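PDB 3LM3: DUF3863 domain-containing protein from Parabacteroides distasonis, which is of unknown function but is probably a carbohydrate-active enzyme, either a glycoside hydrolase or a deacetylase. Local coordinates for residues A80-R85 and I131-K136; D104-F109 and K136-G141; Y390-H395 and L411-N416. One frame throughout, in Å; residues are numbered along the deposited sequence.

Contact 1. Residues A80-R85 and I131-K136; sequences ALEDGR and IEIISK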
ATOM      1  N   ALA A  80      -0.157 -16.626  13.620  1.00  7.26           N
ATOM      2  CA  ALA A  80       0.243 -15.773  14.743  1.00  8.07           C
ATOM      3  C   ALA A  80      -0.927 -15.519  15.698  1.00  7.77           C
ATOM      4  O   ALA A  80      -0.735 -15.369  16.914  1.00 10.11           O
ATOM      5  CB  ALA A  80       0.817 -14.480  14.261  1.00  8.43           C
ATOM      6  N   LEU A  81      -2.154 -15.433  15.165  1.00  7.74           N
ATOM      7  CA  LEU A  81      -3.335 -15.284  16.024  1.00  8.76           C
ATOM      8  C   LEU A  81      -3.582 -16.494  16.897  1.00  8.99           C
ATOM      9  O   LEU A  81      -4.035 -16.372  18.028  1.00  9.26           O
ATOM     10  CB  LEU A  81      -4.619 -15.069  15.209  1.00  9.68           C
ATOM     11  CG  LEU A  81      -4.771 -13.698  14.597  1.00  8.40           C
ATOM     12  CD1 LEU A  81      -6.034 -13.713  13.713  1.00 10.08           C
ATOM     13  CD2 LEU A  81      -4.774 -12.607  15.683  1.00  9.52           C
ATOM     14  N   GLU A  82      -3.300 -17.677  16.354  1.00  8.10           N
ATOM     15  CA  GLU A  82      -3.676 -18.936  17.013  1.00  8.40           C
ATOM     16  C   GLU A  82      -2.583 -19.613  17.809  1.00  8.27           C
ATOM     17  O   GLU A  82      -2.892 -20.497  18.629  1.00 10.37           O
ATOM     18  CB  GLU A  82      -4.225 -19.902  15.967  1.00 10.45           C
ATOM     19  CG  GLU A  82      -5.576 -19.504  15.419  1.00 11.94           C
ATOM     20  CD  GLU A  82      -6.147 -20.509  14.433  1.00 12.19           C
ATOM     21  OE1 GLU A  82      -5.379 -21.134  13.669  1.00 14.45           O
ATOM     22  OE2 GLU A  82      -7.391 -20.643  14.402  1.00 16.70           O
ATOM     23  N   ASP A  83      -1.334 -19.202  17.628  1.00  7.96           N
ATOM     24  CA  ASP A  83      -0.223 -19.927  18.226  1.00  8.66           C
ATOM     25  C   ASP A  83      -0.266 -19.840  19.747  1.00  9.64           C
ATOM     26  O   ASP A  83      -0.350 -18.753  20.309  1.00  8.47           O
ATOM     27  CB  ASP A  83       1.095 -19.376  17.720  1.00  8.03           C
ATOM     28  CG  ASP A  83       2.218 -20.368  17.893  1.00 11.87           C
ATOM     29  OD1 ASP A  83       2.738 -20.518  19.016  1.00 11.19           O
ATOM     30  OD2 ASP A  83       2.532 -21.067  16.901  1.00 13.64           O
ATOM     31  N   GLY A  84      -0.174 -20.992  20.407  1.00  7.99           N
ATOM     32  CA  GLY A  84      -0.293 -21.069  21.849  1.00  8.05           C
ATOM     33  C   GLY A  84       1.005 -20.898  22.604  1.00  7.55           C
ATOM     34  O   GLY A  84       1.001 -20.941  23.840  1.00  9.44           O
ATOM     35  N   ARG A  85       2.114 -20.756  21.892  1.00  8.07           N
ATOM     36  CA  ARG A  85       3.418 -20.582  22.552  1.00  8.75           C
ATOM     37  C   ARG A  85       3.568 -19.232  23.248  1.00  8.29           C
ATOM     38  O   ARG A  85       2.936 -18.244  22.902  1.00  8.03           O
ATOM     39  CB  ARG A  85       4.584 -20.874  21.607  1.00 11.20           C
ATOM     40  CG  ARG A  85       4.643 -22.360  21.247  1.00 11.65           C
ATOM     41  CD  ARG A  85       5.654 -22.636  20.145  1.00 11.37           C
ATOM     42  NE  ARG A  85       5.121 -22.196  18.854  1.00 14.28           N
ATOM     43  CZ  ARG A  85       5.690 -22.444  17.684  1.00 17.31           C
ATOM     44  NH1 ARG A  85       6.857 -23.083  17.638  1.00 19.46           N
ATOM     45  NH2 ARG A  85       5.121 -22.027  16.571  1.00 19.58           N
ATOM     46  N   ILE A 131     -11.399 -12.383  12.159  1.00  7.53           N
ATOM     47  CA  ILE A 131     -12.133 -11.269  12.768  1.00  8.91           C
ATOM     48  C   ILE A 131     -12.750 -11.713  14.095  1.00  8.71           C
ATOM     49  O   ILE A 131     -12.678 -10.995  15.090  1.00  9.72           O
ATOM     50  CB  ILE A 131     -13.209 -10.711  11.835  1.00  7.54           C
ATOM     51  CG1 ILE A 131     -12.583  -9.987  10.638  1.00  8.24           C
ATOM     52  CG2 ILE A 131     -14.153  -9.737  12.580  1.00 10.87           C
ATOM     53  CD1 ILE A 131     -13.517  -9.861   9.462  1.00 10.58           C
ATOM     54  N   GLU A 132     -13.305 -12.922  14.153  1.00  8.14           N
ATOM     55  CA  GLU A 132     -13.913 -13.445  15.383  0.60  9.40           C
ATOM     56  C   GLU A 132     -12.863 -13.625  16.474  1.00  8.93           C
ATOM     57  O   GLU A 132     -13.068 -13.240  17.617  1.00  9.74           O
ATOM     58  CB  GLU A 132     -14.605 -14.767  15.105  0.60  9.86           C
ATOM     59  CG  GLU A 132     -15.356 -15.329  16.295  0.60 14.00           C
ATOM     60  CD  GLU A 132     -16.506 -14.450  16.752  0.60 16.08           C
ATOM     61  OE1 GLU A 132     -17.025 -13.649  15.948  0.60 18.84           O
ATOM     62  OE2 GLU A 132     -16.898 -14.578  17.926  0.60 28.88           O
ATOM     63  N   ILE A 133     -11.711 -14.209  16.117  1.00  7.23           N
ATOM     64  CA  ILE A 133     -10.609 -14.384  17.064  1.00  7.73           C
ATOM     65  C   ILE A 133     -10.165 -13.051  17.638  1.00  8.73           C
ATOM     66  O   ILE A 133      -9.964 -12.882  18.843  1.00  9.56           O
ATOM     67  CB  ILE A 133      -9.407 -15.134  16.427  1.00  9.78           C
ATOM     68  CG1 ILE A 133      -9.769 -16.600  16.144  1.00 10.52           C
ATOM     69  CG2 ILE A 133      -8.174 -15.016  17.335  1.00 11.78           C
ATOM     70  CD1 ILE A 133      -8.851 -17.221  15.107  1.00 12.75           C
ATOM     71  N   ILE A 134     -10.024 -12.072  16.766  1.00  7.97           N
ATOM     72  CA  ILE A 134      -9.566 -10.734  17.166  1.00  8.22           C
ATOM     73  C   ILE A 134     -10.594 -10.027  18.059  1.00  8.96           C
ATOM     74  O   ILE A 134     -10.227  -9.405  19.070  1.00 10.12           O
ATOM     75  CB  ILE A 134      -9.199  -9.889  15.911  1.00  8.20           C
ATOM     76  CG1 ILE A 134      -7.894 -10.438  15.345  1.00  9.35           C
ATOM     77  CG2 ILE A 134      -9.016  -8.403  16.258  1.00  9.67           C
ATOM     78  CD1 ILE A 134      -7.598  -9.943  13.955  1.00 12.20           C
ATOM     79  N   SER A 135     -11.868 -10.118  17.692  1.00  9.53           N
ATOM     80  CA  SER A 135     -12.920  -9.517  18.500  1.00 10.81           C
ATOM     81  C   SER A 135     -12.896 -10.077  19.910  1.00 11.09           C
ATOM     82  O   SER A 135     -13.008  -9.311  20.888  1.00 12.16           O
ATOM     83  CB  SER A 135     -14.286  -9.772  17.846  1.00 12.59           C
ATOM     84  OG  SER A 135     -15.257  -8.949  18.437  1.00 14.50           O
ATOM     85  N   LYS A 136     -12.718 -11.383  20.024  1.00 11.47           N
ATOM     86  CA  LYS A 136     -12.690 -12.021  21.339  1.00 12.86           C
ATOM     87  C   LYS A 136     -11.426 -11.698  22.100  1.00 14.47           C
ATOM     88  O   LYS A 136     -11.456 -11.519  23.314  1.00 15.78           O
ATOM     89  CB  LYS A 136     -12.895 -13.524  21.224  1.00 14.10           C
ATOM     90  CG  LYS A 136     -14.349 -13.920  20.913  1.00 21.87           C
TER
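Leu81 drives its forked end against Ile134, and this is the tightly packed part of the contact. Leu81 CD2 lies 3.8 Å from Ile134 CG1, and the other methyl, Leu81 CD1, rests 4.1 Å from Ile134 CD1. The two side chains cross at about a right angle, and both branches of the leucine bear on the isoleucine. Leu81 CG stands anti to its carbonyl carbon (chi1 -75°), which turns the fork to segment 131-136 of helix 120-138, while Leu81 CB approaches Ile133 CG2 at 4.1 Å. Both Leu81 and Ile134 are buried, a place that suits purely aliphatic residues. The contact belongs to the alpha/beta part of the protein: short helix 78-82 follows strand 73-76, long helix 120-138 follows strand 105-108, and those strands are parallel neighbours in one sheet. Toward solvent the packing thins. Glu82 is exposed, and its extended chain lays OE2 3.8 Å from Ile133 CD1, a plain van der Waals touch, with the aliphatic Glu82 CG at 4.0 Å from the same methyl. The carboxylate charge is met by Arg38, through a salt bridge to Glu82 OE1. The Asx turn and salt bridge between Asp83 and Arg85 lie within segment 80-85 and take no part.

Contact 2. Residues D104-F109 and K136-G141; sequences DEVTYF and KMVGNG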
ATOM      1  N   ASP A 104      -4.587   1.792  18.979  1.00  7.19           N
ATOM      2  CA  ASP A 104      -4.074   1.029  17.836  1.00  6.87           C
ATOM      3  C   ASP A 104      -5.198   0.112  17.341  1.00  7.99           C
ATOM      4  O   ASP A 104      -6.050  -0.304  18.113  1.00  7.81           O
ATOM      5  CB  ASP A 104      -2.853   0.176  18.195  1.00  7.15           C
ATOM      6  CG  ASP A 104      -1.590   0.988  18.458  1.00  7.13           C
ATOM      7  OD1 ASP A 104      -1.534   2.168  18.032  1.00  7.18           O
ATOM      8  OD2 ASP A 104      -0.682   0.377  19.074  1.00  7.49           O
ATOM      9  N   GLU A 105      -5.146  -0.218  16.058  1.00  6.21           N
ATOM     10  CA  GLU A 105      -6.043  -1.179  15.430  1.00  6.17           C
ATOM     11  C   GLU A 105      -5.399  -2.573  15.518  1.00  6.67           C
ATOM     12  O   GLU A 105      -4.174  -2.705  15.478  1.00  6.45           O
ATOM     13  CB  GLU A 105      -6.268  -0.762  13.965  1.00  6.30           C
ATOM     14  CG  GLU A 105      -7.103  -1.662  13.110  1.00  6.81           C
ATOM     15  CD  GLU A 105      -7.455  -1.043  11.787  1.00 10.07           C
ATOM     16  OE1 GLU A 105      -6.563  -0.487  11.118  1.00  8.91           O
ATOM     17  OE2 GLU A 105      -8.642  -1.100  11.388  1.00 11.76           O
ATOM     18  N   VAL A 106      -6.231  -3.610  15.578  1.00  6.71           N
ATOM     19  CA  VAL A 106      -5.787  -4.990  15.579  1.00  6.85           C
ATOM     20  C   VAL A 106      -6.555  -5.724  14.508  1.00  8.25           C
ATOM     21  O   VAL A 106      -7.799  -5.769  14.532  1.00  6.90           O
ATOM     22  CB  VAL A 106      -6.062  -5.650  16.937  1.00  8.01           C
ATOM     23  CG1 VAL A 106      -5.477  -7.119  16.957  1.00  9.04           C
ATOM     24  CG2 VAL A 106      -5.464  -4.796  18.092  1.00  9.19           C
ATOM     25  N   THR A 107      -5.837  -6.252  13.525  1.00  6.81           N
ATOM     26  CA  THR A 107      -6.525  -6.913  12.434  1.00  6.65           C
ATOM     27  C   THR A 107      -5.725  -8.034  11.808  1.00  7.26           C
ATOM     28  O   THR A 107      -4.662  -8.425  12.285  1.00  7.85           O
ATOM     29  CB  THR A 107      -6.993  -5.873  11.351  1.00  5.61           C
ATOM     30  OG1 THR A 107      -8.011  -6.491  10.550  1.00  7.29           O
ATOM     31  CG2 THR A 107      -5.805  -5.373  10.481  1.00  8.63           C
ATOM     32  N   TYR A 108      -6.343  -8.646  10.804  1.00  6.39           N
ATOM     33  CA  TYR A 108      -5.837  -9.814  10.078  1.00  6.60           C
ATOM     34  C   TYR A 108      -4.942  -9.376   8.928  1.00  6.83           C
ATOM     35  O   TYR A 108      -5.279  -8.459   8.162  1.00  7.40           O
ATOM     36  CB  TYR A 108      -7.034 -10.615   9.547  1.00  6.40           C
ATOM     37  CG  TYR A 108      -6.733 -11.968   8.943  1.00  6.67           C
ATOM     38  CD1 TYR A 108      -5.819 -12.808   9.519  1.00  6.84           C
ATOM     39  CD2 TYR A 108      -7.392 -12.412   7.796  1.00  8.87           C
ATOM     40  CE1 TYR A 108      -5.531 -14.076   8.955  1.00 10.34           C
ATOM     41  CE2 TYR A 108      -7.127 -13.677   7.258  1.00  7.21           C
ATOM     42  CZ  TYR A 108      -6.172 -14.489   7.845  1.00 10.91           C
ATOM     43  OH  TYR A 108      -5.788 -15.750   7.384  1.00 11.41           O
ATOM     44  N   PHE A 109      -3.814 -10.074   8.784  1.00  6.47           N
ATOM     45  CA  PHE A 109      -2.798  -9.840   7.735  1.00  6.49           C
ATOM     46  C   PHE A 109      -2.424 -11.198   7.157  1.00  7.33           C
ATOM     47  O   PHE A 109      -1.446 -11.812   7.591  1.00  7.77           O
ATOM     48  CB  PHE A 109      -1.564  -9.137   8.326  1.00  6.02           C
ATOM     49  CG  PHE A 109      -0.690  -8.446   7.319  1.00  6.86           C
ATOM     50  CD1 PHE A 109      -0.365  -9.023   6.123  1.00  7.83           C
ATOM     51  CD2 PHE A 109      -0.167  -7.200   7.593  1.00  6.73           C
ATOM     52  CE1 PHE A 109       0.457  -8.361   5.193  1.00  9.18           C
ATOM     53  CE2 PHE A 109       0.635  -6.535   6.694  1.00  8.50           C
ATOM     54  CZ  PHE A 109       0.938  -7.121   5.473  1.00  8.79           C
ATOM     55  N   LYS A 136     -12.718 -11.383  20.024  1.00 11.47           N
ATOM     56  CA  LYS A 136     -12.690 -12.021  21.339  1.00 12.86           C
ATOM     57  C   LYS A 136     -11.426 -11.698  22.100  1.00 14.47           C
ATOM     58  O   LYS A 136     -11.456 -11.519  23.314  1.00 15.78           O
ATOM     59  CB  LYS A 136     -12.895 -13.524  21.224  1.00 14.10           C
ATOM     60  CG  LYS A 136     -14.349 -13.920  20.913  1.00 21.87           C
HETATM   61  N   MSE A 137     -10.305 -11.578  21.391  1.00 13.38           N
HETATM   62  CA  MSE A 137      -8.975 -11.237  21.932  0.50 12.03           C
HETATM   63  C   MSE A 137      -9.009  -9.866  22.591  1.00 14.76           C
HETATM   64  O   MSE A 137      -8.549  -9.660  23.710  1.00 13.62           O
HETATM   65  CB  MSE A 137      -7.947 -11.252  20.761  0.50  9.12           C
HETATM   66  CG  MSE A 137      -6.507 -10.836  21.041  0.50  9.15           C
HETATM   67 SE   MSE A 137      -5.439 -10.836  19.386  0.38 10.15          SE
HETATM   68  CE  MSE A 137      -4.226  -9.379  19.832  0.50  8.31           C
ATOM     69  N   VAL A 138      -9.503  -8.894  21.832  1.00 12.67           N
ATOM     70  CA  VAL A 138      -9.512  -7.502  22.293  1.00 13.06           C
ATOM     71  C   VAL A 138     -10.639  -7.316  23.306  1.00 14.87           C
ATOM     72  O   VAL A 138     -10.486  -6.577  24.279  1.00 20.10           O
ATOM     73  CB  VAL A 138      -9.637  -6.504  21.130  1.00 13.11           C
ATOM     74  CG1 VAL A 138      -9.846  -5.039  21.655  1.00 15.23           C
ATOM     75  CG2 VAL A 138      -8.411  -6.602  20.251  1.00 13.85           C
ATOM     76  N   GLY A 139     -11.757  -7.986  23.052  1.00 15.63           N
ATOM     77  CA  GLY A 139     -12.882  -8.005  23.930  1.00 17.67           C
ATOM     78  C   GLY A 139     -13.770  -6.803  23.694  1.00 16.75           C
ATOM     79  O   GLY A 139     -13.504  -5.915  22.871  1.00 19.23           O
ATOM     80  N   ASN A 140     -14.885  -6.846  24.392  1.00 21.44           N
ATOM     81  CA  ASN A 140     -15.872  -5.797  24.456  0.50 19.35           C
ATOM     82  C   ASN A 140     -16.367  -5.294  23.095  1.00 15.81           C
ATOM     83  O   ASN A 140     -16.668  -4.134  22.867  1.00 19.56           O
ATOM     84  CB  ASN A 140     -15.373  -4.764  25.448  0.50 19.81           C
ATOM     85  CG  ASN A 140     -15.193  -5.391  26.838  0.50 19.51           C
ATOM     86  OD1 ASN A 140     -16.171  -5.823  27.435  0.50 16.40           O
ATOM     87  ND2 ASN A 140     -13.945  -5.522  27.306  0.50 11.86           N
ATOM     88  N   GLY A 141     -16.545  -6.272  22.220  1.00 14.00           N
ATOM     89  CA  GLY A 141     -17.189  -6.074  20.922  1.00 14.05           C
ATOM     90  C   GLY A 141     -16.325  -5.466  19.848  1.00 12.89           C
ATOM     91  O   GLY A 141     -16.830  -5.113  18.804  1.00 14.04           O
TER
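OE1 of Glu105, the residue before the Val106 that packs on Met137 and Val138, is gripped by Thr73 OG1 and Gly323 N, with a weak bond to Ser146 OG besides. This polar cluster lies on one side of strand 105-108, the second strand of a beta-alpha-beta crossover: helix 86-102 leads into it from the parallel strand 73-76, and helix 120-138 follows it. Val106 points the opposite way from Glu105, into the helical layer, where a compact branched residue fits between strand and helix. Its two methyls divide the work. CG1, anti to the backbone N (chi1 -176°), meets the methyl of Met137, a selenomethionine in the crystal, with Val106 CG1 to Met137 CE at 3.9 Å; this holds for one of two conformers, so the pair is less certain than its neighbour. CG2 turns to Val138, the last helical residue, and there the two valines lie alongside each other, running in opposite senses. Val95 of helix 86-102 also touches Val106. Val138 presents a single methyl to the strand: CG2 lies 4.1 Å from Val106 CG2 and 4.2 Å from Val106 CB.

Contact 3. Residues Y390-H395 and L411-N416; sequences YDLQAH and LINKIN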
ATOM      1  N   TYR A 390      -9.972   2.217 -17.367  1.00  9.55           N
ATOM      2  CA  TYR A 390     -10.851   1.512 -16.458  1.00  8.83           C
ATOM      3  C   TYR A 390     -12.268   1.380 -16.990  1.00  9.83           C
ATOM      4  O   TYR A 390     -13.044   0.605 -16.449  1.00 10.83           O
ATOM      5  CB  TYR A 390     -10.889   2.251 -15.123  1.00  9.95           C
ATOM      6  CG  TYR A 390      -9.545   2.422 -14.476  1.00  8.12           C
ATOM      7  CD1 TYR A 390      -8.670   1.366 -14.364  1.00 10.03           C
ATOM      8  CD2 TYR A 390      -9.188   3.640 -13.881  1.00  7.47           C
ATOM      9  CE1 TYR A 390      -7.438   1.516 -13.734  1.00  8.04           C
ATOM     10  CE2 TYR A 390      -7.973   3.801 -13.239  1.00  8.56           C
ATOM     11  CZ  TYR A 390      -7.088   2.743 -13.190  1.00  7.28           C
ATOM     12  OH  TYR A 390      -5.879   2.880 -12.527  1.00  8.05           O
ATOM     13  N   ASP A 391     -12.605   2.147 -18.013  1.00 10.48           N
ATOM     14  CA  ASP A 391     -13.944   2.050 -18.605  1.00 10.46           C
ATOM     15  C   ASP A 391     -14.126   0.745 -19.372  1.00 12.74           C
ATOM     16  O   ASP A 391     -15.253   0.243 -19.507  1.00 16.33           O
ATOM     17  CB  ASP A 391     -14.267   3.305 -19.430  1.00 11.81           C
ATOM     18  CG  ASP A 391     -13.358   3.492 -20.628  1.00 17.40           C
ATOM     19  OD1 ASP A 391     -12.190   3.083 -20.618  1.00 13.68           O
ATOM     20  OD2 ASP A 391     -13.833   4.102 -21.601  1.00 21.10           O
ATOM     21  N   LEU A 392     -13.039   0.172 -19.844  1.00 12.78           N
ATOM     22  CA  LEU A 392     -13.025  -1.140 -20.452  1.00 12.03           C
ATOM     23  C   LEU A 392     -13.386  -2.226 -19.423  1.00 12.36           C
ATOM     24  O   LEU A 392     -13.005  -2.146 -18.248  1.00 10.97           O
ATOM     25  CB  LEU A 392     -11.636  -1.423 -21.063  1.00 14.03           C
ATOM     26  CG  LEU A 392     -11.138  -0.449 -22.133  1.00 17.64           C
ATOM     27  CD1 LEU A 392      -9.708  -0.768 -22.563  1.00 17.08           C
ATOM     28  CD2 LEU A 392     -12.086  -0.474 -23.342  1.00 21.14           C
ATOM     29  N   GLN A 393     -14.115  -3.248 -19.844  1.00 13.00           N
ATOM     30  CA  GLN A 393     -14.403  -4.384 -18.968  1.00 13.38           C
ATOM     31  C   GLN A 393     -13.104  -5.023 -18.491  1.00 13.62           C
ATOM     32  O   GLN A 393     -12.162  -5.166 -19.266  1.00 15.64           O
ATOM     33  CB  GLN A 393     -15.295  -5.448 -19.661  1.00 16.17           C
ATOM     34  CG  GLN A 393     -15.706  -6.579 -18.728  1.00 16.93           C
ATOM     35  CD  GLN A 393     -16.761  -7.524 -19.279  1.00 32.64           C
ATOM     36  OE1 GLN A 393     -17.204  -7.394 -20.413  1.00 38.40           O
ATOM     37  NE2 GLN A 393     -17.169  -8.487 -18.455  1.00 33.47           N
ATOM     38  N   ALA A 394     -13.042  -5.364 -17.206  1.00 11.82           N
ATOM     39  CA  ALA A 394     -11.922  -6.074 -16.639  1.00 12.13           C
ATOM     40  C   ALA A 394     -12.388  -7.407 -16.064  1.00 10.97           C
ATOM     41  O   ALA A 394     -13.583  -7.624 -15.813  1.00 13.39           O
ATOM     42  CB  ALA A 394     -11.239  -5.199 -15.530  1.00 12.14           C
ATOM     43  N   HIS A 395     -11.431  -8.308 -15.909  1.00 11.35           N
ATOM     44  CA  HIS A 395     -11.622  -9.678 -15.408  0.50 12.52           C
ATOM     45  C   HIS A 395     -10.484 -10.082 -14.496  1.00 12.20           C
ATOM     46  O   HIS A 395      -9.324  -9.868 -14.894  1.00 13.17           O
ATOM     47  CB  HIS A 395     -11.598 -10.676 -16.577  0.50 12.28           C
ATOM     48  CG  HIS A 395     -12.577 -10.362 -17.656  0.50 11.14           C
ATOM     49  ND1 HIS A 395     -12.244  -9.632 -18.781  0.50 11.95           N
ATOM     50  CD2 HIS A 395     -13.889 -10.655 -17.767  0.50 10.73           C
ATOM     51  CE1 HIS A 395     -13.316  -9.493 -19.536  0.50 11.79           C
ATOM     52  NE2 HIS A 395     -14.325 -10.107 -18.948  0.50 14.74           N
ATOM     53  N   LEU A 411      -3.925  -5.200 -13.954  1.00  8.30           N
ATOM     54  CA  LEU A 411      -4.882  -4.628 -14.902  0.50  8.27           C
ATOM     55  C   LEU A 411      -4.078  -3.816 -15.912  1.00 10.04           C
ATOM     56  O   LEU A 411      -3.535  -2.744 -15.601  1.00  8.36           O
ATOM     57  CB  LEU A 411      -5.927  -3.784 -14.157  0.50  7.44           C
ATOM     58  CG  LEU A 411      -7.198  -3.447 -14.943  0.50  7.95           C
ATOM     59  CD1 LEU A 411      -8.328  -3.009 -13.995  0.50  5.91           C
ATOM     60  CD2 LEU A 411      -6.927  -2.380 -16.035  0.50  6.71           C
ATOM     61  N   ILE A 412      -3.955  -4.349 -17.130  1.00 10.99           N
ATOM     62  CA  ILE A 412      -3.098  -3.777 -18.161  1.00 11.03           C
ATOM     63  C   ILE A 412      -3.867  -3.789 -19.469  1.00 11.97           C
ATOM     64  O   ILE A 412      -4.524  -4.808 -19.803  1.00 14.44           O
ATOM     65  CB  ILE A 412      -1.805  -4.623 -18.286  1.00 13.20           C
ATOM     66  CG1 ILE A 412      -0.936  -4.440 -17.048  1.00 14.43           C
ATOM     67  CG2 ILE A 412      -0.967  -4.251 -19.517  1.00 17.16           C
ATOM     68  CD1 ILE A 412       0.295  -5.360 -16.959  1.00 18.05           C
ATOM     69  N   ASN A 413      -3.844  -2.679 -20.191  1.00  9.50           N
ATOM     70  CA  ASN A 413      -4.448  -2.659 -21.508  1.00 10.33           C
ATOM     71  C   ASN A 413      -3.566  -1.834 -22.445  1.00  9.36           C
ATOM     72  O   ASN A 413      -2.645  -2.406 -23.019  1.00 10.62           O
ATOM     73  CB  ASN A 413      -5.938  -2.268 -21.472  1.00  9.43           C
ATOM     74  CG  ASN A 413      -6.241  -1.102 -20.552  1.00  9.01           C
ATOM     75  OD1 ASN A 413      -5.812   0.016 -20.780  1.00  9.80           O
ATOM     76  ND2 ASN A 413      -7.081  -1.363 -19.551  1.00 11.61           N
ATOM     77  N   LYS A 414      -3.742  -0.524 -22.552  1.00  8.14           N
ATOM     78  CA  LYS A 414      -3.072   0.228 -23.642  1.00  8.45           C
ATOM     79  C   LYS A 414      -1.534   0.329 -23.497  1.00  7.22           C
ATOM     80  O   LYS A 414      -0.783  -0.199 -24.325  1.00  9.68           O
ATOM     81  CB  LYS A 414      -3.699   1.621 -23.809  1.00 11.13           C
ATOM     82  CG  LYS A 414      -5.219   1.615 -24.062  1.00 13.91           C
ATOM     83  CD  LYS A 414      -5.631   0.612 -25.165  1.00 21.23           C
ATOM     84  CE  LYS A 414      -7.025   0.926 -25.793  1.00 22.03           C
ATOM     85  NZ  LYS A 414      -6.996   2.040 -26.804  1.00 25.38           N
ATOM     86  N   ILE A 415      -1.068   1.018 -22.462  1.00  8.77           N
ATOM     87  CA  ILE A 415       0.351   1.208 -22.198  1.00  7.80           C
ATOM     88  C   ILE A 415       0.576   1.025 -20.692  1.00  6.27           C
ATOM     89  O   ILE A 415      -0.109   1.652 -19.885  1.00  7.76           O
ATOM     90  CB  ILE A 415       0.833   2.634 -22.619  1.00  8.88           C
ATOM     91  CG1 ILE A 415       0.558   2.865 -24.127  1.00  9.03           C
ATOM     92  CG2 ILE A 415       2.319   2.856 -22.338  1.00  9.52           C
ATOM     93  CD1 ILE A 415       0.994   4.219 -24.644  1.00 11.55           C
ATOM     94  N   ASN A 416       1.566   0.202 -20.337  1.00  7.83           N
ATOM     95  CA  ASN A 416       1.880  -0.048 -18.924  1.00  8.05           C
ATOM     96  C   ASN A 416       3.334   0.302 -18.626  1.00  8.98           C
ATOM     97  O   ASN A 416       4.232  -0.061 -19.383  1.00  8.39           O
ATOM     98  CB  ASN A 416       1.572  -1.496 -18.555  1.00  8.42           C
ATOM     99  CG  ASN A 416       2.139  -1.869 -17.209  1.00  8.14           C
ATOM    100  OD1 ASN A 416       3.280  -2.333 -17.136  1.00  9.84           O
ATOM    101  ND2 ASN A 416       1.386  -1.582 -16.143  1.00  8.49           N
TER
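Asn413 lays its flat amide beside the end of Leu392, and the chain can be followed outward from CB. Asn413 CB is already 4.2 Å from Leu392 CD1. CG, set between the backbone N and the carbonyl carbon (chi1 43°), comes to 4.0 Å from the same leucine methyl. There the amide forks: Asn413 ND2 stays 4.0 Å from Leu392 CD1, while OD1 takes a bond from the next residue's backbone, Lys414 N to Asn413 OD1 at 2.8 Å. That donor stands well to the side of the C=O, at an angle of 102° and tilted 18° from the carbonyl plane. Asn413 OD1 accepts also from Arg389 N, at the end of strand 383-389. Both segments are irregular loop following this outer strand of the four-stranded antiparallel sheet, and segment 411-416 returns to it, Ile415 pairing with Phe387 through the backbone. With an alanine here, the amide hydrogens of Lys414 and Arg389 would probably lose their shared acceptor, and a gap would open beside Leu392. Around Leu411 the contact is wholly apolar. In one of its two conformers, so with some doubt, Leu411 CD1 lies 4.0 Å from Ala394 CB, and the small alanine gives the leucine room to approach. Tyr390 CD1 is more distant, 4.4 Å from Leu411 CD1; the buried phenol keeps its hydroxyl bonded to Gly186 O.

How the contacts relate
Contacts 1 and 2 are two faces of one packing arrangement, with centres 9 Å apart. Both use helix 120-138 and share Lys136, and Ile134 joins them: while its CG1 serves contact 1, its CG2 lies 3.4 Å from Val106 O in contact 2. The short helix and the strand thus pack on the same long helix. Contact 3 stands apart, beyond the chain's centre from contact 2, in the C-terminal part of the chain and in a different sequence family; its nearest atoms are about 20 Å from contact 2 and about 24 Å from contact 1. With no catalytic residue or ligand known for this protein, the contacts are best read as structural packing.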